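PDB 6JKM: mitotic checkpoint control protein kinase BUB1 from Drosophila melanogaster, which probably serves the mitotic checkpoint at kinetochores as the BubR1 protein, binding ATP and perhaps phosphorylating substrates through its C-terminal kinase domain, the part in this chain. Local coordinates for residues 179-184 / 208-213. Residues are numbered along the deposited sequence; the frame is centred on the assembly and turned at random.
Sequences IHADIK and FGVSID
H180 reaches F208 by a roundabout route: its CB leaves the backbone pointing away from 208-213, yet the end of the side chain returns to it. Beyond CB, CG lies anti to the backbone N (chi1 -178°), and the ring then presents CD2 to the phenylalanine, with F208 CD1 3.5 Å from H180 CD2. The two rings are inclined at 70° in an oblique pairing. On the other branch, H180 ND1 accepts a hydrogen bond from the backbone N-H of D182 (N to ND1 3.1 Å), from a direction tilted out of the ring plane. NE2 at the tip is hydrogen-bonded to the carbonyl O of I206, so that bonds at both ring nitrogens fix the rotation of the imidazole.

This is the protein kinase pairing of catalytic loop and DFG motif: H180, A181 and D182 occupy the HRD positions, with alanine replacing the usual arginine, while F208 and G209 complete DFG. The HRD histidine and DFG phenylalanine are neighbouring members of the kinase regulatory spine, and F208 also packs on I97 and I101, consistent with a phenylalanine turned in under helix 92-104. D182 lies near a bound magnesium ion. Replacing H180 by an alanine would remove the ring, and is likely to leave a gap beside F208 and the D182 amide and I206 carbonyl without their partner.

The carbonyl of H180 also holds the type I turn that runs from F208 to S211. The hydroxyl OG of S211 donates to H180 O at 3.1 Å, approaching it from the side. Water 1 also donates to that oxygen and accepts from V210 N at 3.0 Å. Further along, a single antiparallel bridge pairs I179 with I212, hydrogen-bonded in both directions, I179 N to I212 O at 2.9 Å and I212 N to I179 O at 2.8 Å, both nearly straight. Their side chains lie on the same face of the sheet, CB of I179 4.0 Å from CB of I212.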
ATOM      1  N   ILE A 179      10.248  -2.118  -3.494  1.00 17.13           N
ATOM      2  CA  ILE A 179       9.226  -3.145  -3.361  1.00 16.86           C
ATOM      3  C   ILE A 179       8.444  -2.902  -2.058  1.00 16.07           C
ATOM      4  O   ILE A 179       9.030  -2.919  -0.986  1.00 16.01           O
ATOM      5  CB  ILE A 179       9.853  -4.557  -3.356  1.00 17.00           C
ATOM      6  CG1 ILE A 179      10.624  -4.788  -4.662  1.00 17.75           C
ATOM      7  CG2 ILE A 179       8.792  -5.628  -3.167  1.00 16.83           C
ATOM      8  CD1 ILE A 179      11.501  -6.018  -4.647  1.00 18.30           C
ATOM      9  N   HIS A 180       7.134  -2.653  -2.144  1.00 15.84           N
ATOM     10  CA  HIS A 180       6.354  -2.346  -0.934  1.00 15.71           C
ATOM     11  C   HIS A 180       6.348  -3.545   0.002  1.00 15.93           C
ATOM     12  O   HIS A 180       6.546  -3.411   1.215  1.00 15.89           O
ATOM     13  CB  HIS A 180       4.913  -1.946  -1.280  1.00 15.54           C
ATOM     14  CG  HIS A 180       4.093  -1.579  -0.089  1.00 14.89           C
ATOM     15  ND1 HIS A 180       3.377  -2.503   0.638  1.00 14.73           N
ATOM     16  CD2 HIS A 180       3.904  -0.387   0.534  1.00 14.82           C
ATOM     17  CE1 HIS A 180       2.766  -1.904   1.644  1.00 14.54           C
ATOM     18  NE2 HIS A 180       3.077  -0.619   1.609  1.00 14.29           N
ATOM     19  N   ALA A 181       6.098  -4.715  -0.585  1.00 16.14           N
ATOM     20  CA  ALA A 181       6.212  -6.020   0.094  1.00 16.65           C
ATOM     21  C   ALA A 181       5.099  -6.311   1.091  1.00 17.67           C
ATOM     22  O   ALA A 181       5.125  -7.352   1.751  1.00 17.64           O
ATOM     23  CB  ALA A 181       7.583  -6.146   0.794  1.00 16.79           C
ATOM     24  N   ASP A 182       4.124  -5.414   1.209  1.00 18.20           N
ATOM     25  CA  ASP A 182       2.969  -5.671   2.066  1.00 18.80           C
ATOM     26  C   ASP A 182       1.716  -5.094   1.400  1.00 18.20           C
ATOM     27  O   ASP A 182       0.891  -4.461   2.048  1.00 17.96           O
ATOM     28  CB  ASP A 182       3.198  -5.068   3.460  1.00 20.32           C
ATOM     29  CG  ASP A 182       2.320  -5.705   4.544  1.00 21.65           C
ATOM     30  OD1 ASP A 182       1.776  -6.804   4.322  1.00 21.58           O
ATOM     31  OD2 ASP A 182       2.196  -5.111   5.642  1.00 22.75           O
ATOM     32  N   ILE A 183       1.589  -5.322   0.092  1.00 17.57           N
ATOM     33  CA  ILE A 183       0.417  -4.877  -0.655  1.00 17.62           C
ATOM     34  C   ILE A 183      -0.840  -5.632  -0.222  1.00 17.96           C
ATOM     35  O   ILE A 183      -0.971  -6.815  -0.496  1.00 17.66           O
ATOM     36  CB  ILE A 183       0.609  -5.071  -2.171  1.00 17.24           C
ATOM     37  CG1 ILE A 183       1.850  -4.298  -2.658  1.00 17.57           C
ATOM     38  CG2 ILE A 183      -0.646  -4.619  -2.938  1.00 16.88           C
ATOM     39  CD1 ILE A 183       1.638  -2.819  -2.776  1.00 17.54           C
ATOM     40  N   LYS A 184      -1.748  -4.950   0.470  1.00 18.58           N
ATOM     41  CA  LYS A 184      -3.027  -5.536   0.827  1.00 19.05           C
ATOM     42  C   LYS A 184      -4.036  -4.402   0.962  1.00 18.57           C
ATOM     43  O   LYS A 184      -3.630  -3.237   0.975  1.00 18.15           O
ATOM     44  CB  LYS A 184      -2.906  -6.373   2.107  1.00 20.49           C
ATOM     45  CG  LYS A 184      -2.287  -5.709   3.295  1.00 21.67           C
ATOM     46  CD  LYS A 184      -2.318  -6.718   4.458  1.00 23.43           C
ATOM     47  CE  LYS A 184      -1.156  -6.575   5.402  1.00 24.78           C
ATOM     48  NZ  LYS A 184      -1.093  -7.726   6.388  1.00 25.98           N
ATOM     49  N   PHE A 208       5.115   1.545   4.871  1.00 16.84           N
ATOM     50  CA  PHE A 208       6.340   1.055   4.256  1.00 17.75           C
ATOM     51  C   PHE A 208       7.248   0.341   5.263  1.00 18.35           C
ATOM     52  O   PHE A 208       8.462   0.269   5.071  1.00 18.43           O
ATOM     53  CB  PHE A 208       7.072   2.223   3.600  1.00 18.19           C
ATOM     54  CG  PHE A 208       6.236   2.930   2.586  1.00 18.37           C
ATOM     55  CD1 PHE A 208       5.955   2.331   1.372  1.00 18.52           C
ATOM     56  CD2 PHE A 208       5.696   4.166   2.852  1.00 18.34           C
ATOM     57  CE1 PHE A 208       5.152   2.955   0.437  1.00 18.49           C
ATOM     58  CE2 PHE A 208       4.897   4.805   1.911  1.00 18.23           C
ATOM     59  CZ  PHE A 208       4.628   4.196   0.708  1.00 18.13           C
ATOM     60  N   GLY A 209       6.649  -0.203   6.318  1.00 18.76           N
ATOM     61  CA  GLY A 209       7.403  -0.841   7.393  1.00 19.41           C
ATOM     62  C   GLY A 209       8.310  -1.990   6.973  1.00 19.98           C
ATOM     63  O   GLY A 209       9.381  -2.178   7.545  1.00 20.42           O
ATOM     64  N   VAL A 210       7.895  -2.775   5.984  1.00 20.09           N
ATOM     65  CA  VAL A 210       8.741  -3.886   5.539  1.00 20.26           C
ATOM     66  C   VAL A 210       9.172  -3.771   4.072  1.00 19.89           C
ATOM     67  O   VAL A 210       9.491  -4.775   3.417  1.00 20.05           O
ATOM     68  CB  VAL A 210       8.035  -5.241   5.764  1.00 20.81           C
ATOM     69  CG1 VAL A 210       7.775  -5.450   7.269  1.00 21.50           C
ATOM     70  CG2 VAL A 210       6.744  -5.332   4.964  1.00 20.45           C
ATOM     71  N   SER A 211       9.206  -2.545   3.557  1.00 18.82           N
ATOM     72  CA  SER A 211       9.527  -2.344   2.152  1.00 18.39           C
ATOM     73  C   SER A 211      10.983  -2.696   1.871  1.00 18.19           C
ATOM     74  O   SER A 211      11.807  -2.721   2.785  1.00 17.78           O
ATOM     75  CB  SER A 211       9.239  -0.900   1.733  1.00 17.87           C
ATOM     76  OG  SER A 211       7.856  -0.626   1.883  1.00 17.35           O
ATOM     77  N   ILE A 212      11.277  -2.985   0.606  1.00 18.37           N
ATOM     78  CA  ILE A 212      12.629  -3.332   0.188  1.00 18.88           C
ATOM     79  C   ILE A 212      13.187  -2.288  -0.779  1.00 19.62           C
ATOM     80  O   ILE A 212      12.564  -1.981  -1.801  1.00 19.88           O
ATOM     81  CB  ILE A 212      12.658  -4.718  -0.480  1.00 18.79           C
ATOM     82  CG1 ILE A 212      12.183  -5.795   0.511  1.00 18.61           C
ATOM     83  CG2 ILE A 212      14.048  -5.026  -1.021  1.00 19.15           C
ATOM     84  CD1 ILE A 212      11.781  -7.089  -0.158  1.00 18.62           C
ATOM     85  N   ASP A 213      14.360  -1.744  -0.468  1.00 20.14           N
ATOM     86  CA  ASP A 213      15.007  -0.798  -1.374  1.00 20.59           C
ATOM     87  C   ASP A 213      16.048  -1.515  -2.221  1.00 20.70           C
ATOM     88  O   ASP A 213      17.128  -1.834  -1.735  1.00 20.91           O
ATOM     89  CB  ASP A 213      15.656   0.354  -0.610  1.00 20.97           C
ATOM     90  CG  ASP A 213      16.270   1.398  -1.549  1.00 21.35           C
ATOM     91  OD1 ASP A 213      16.141   1.252  -2.789  1.00 21.49           O
ATOM     92  OD2 ASP A 213      16.872   2.376  -1.061  1.00 21.50           O
TER
HETATM   93  O   HOH W   1       5.602  -2.290   4.078  1.00 19.24           O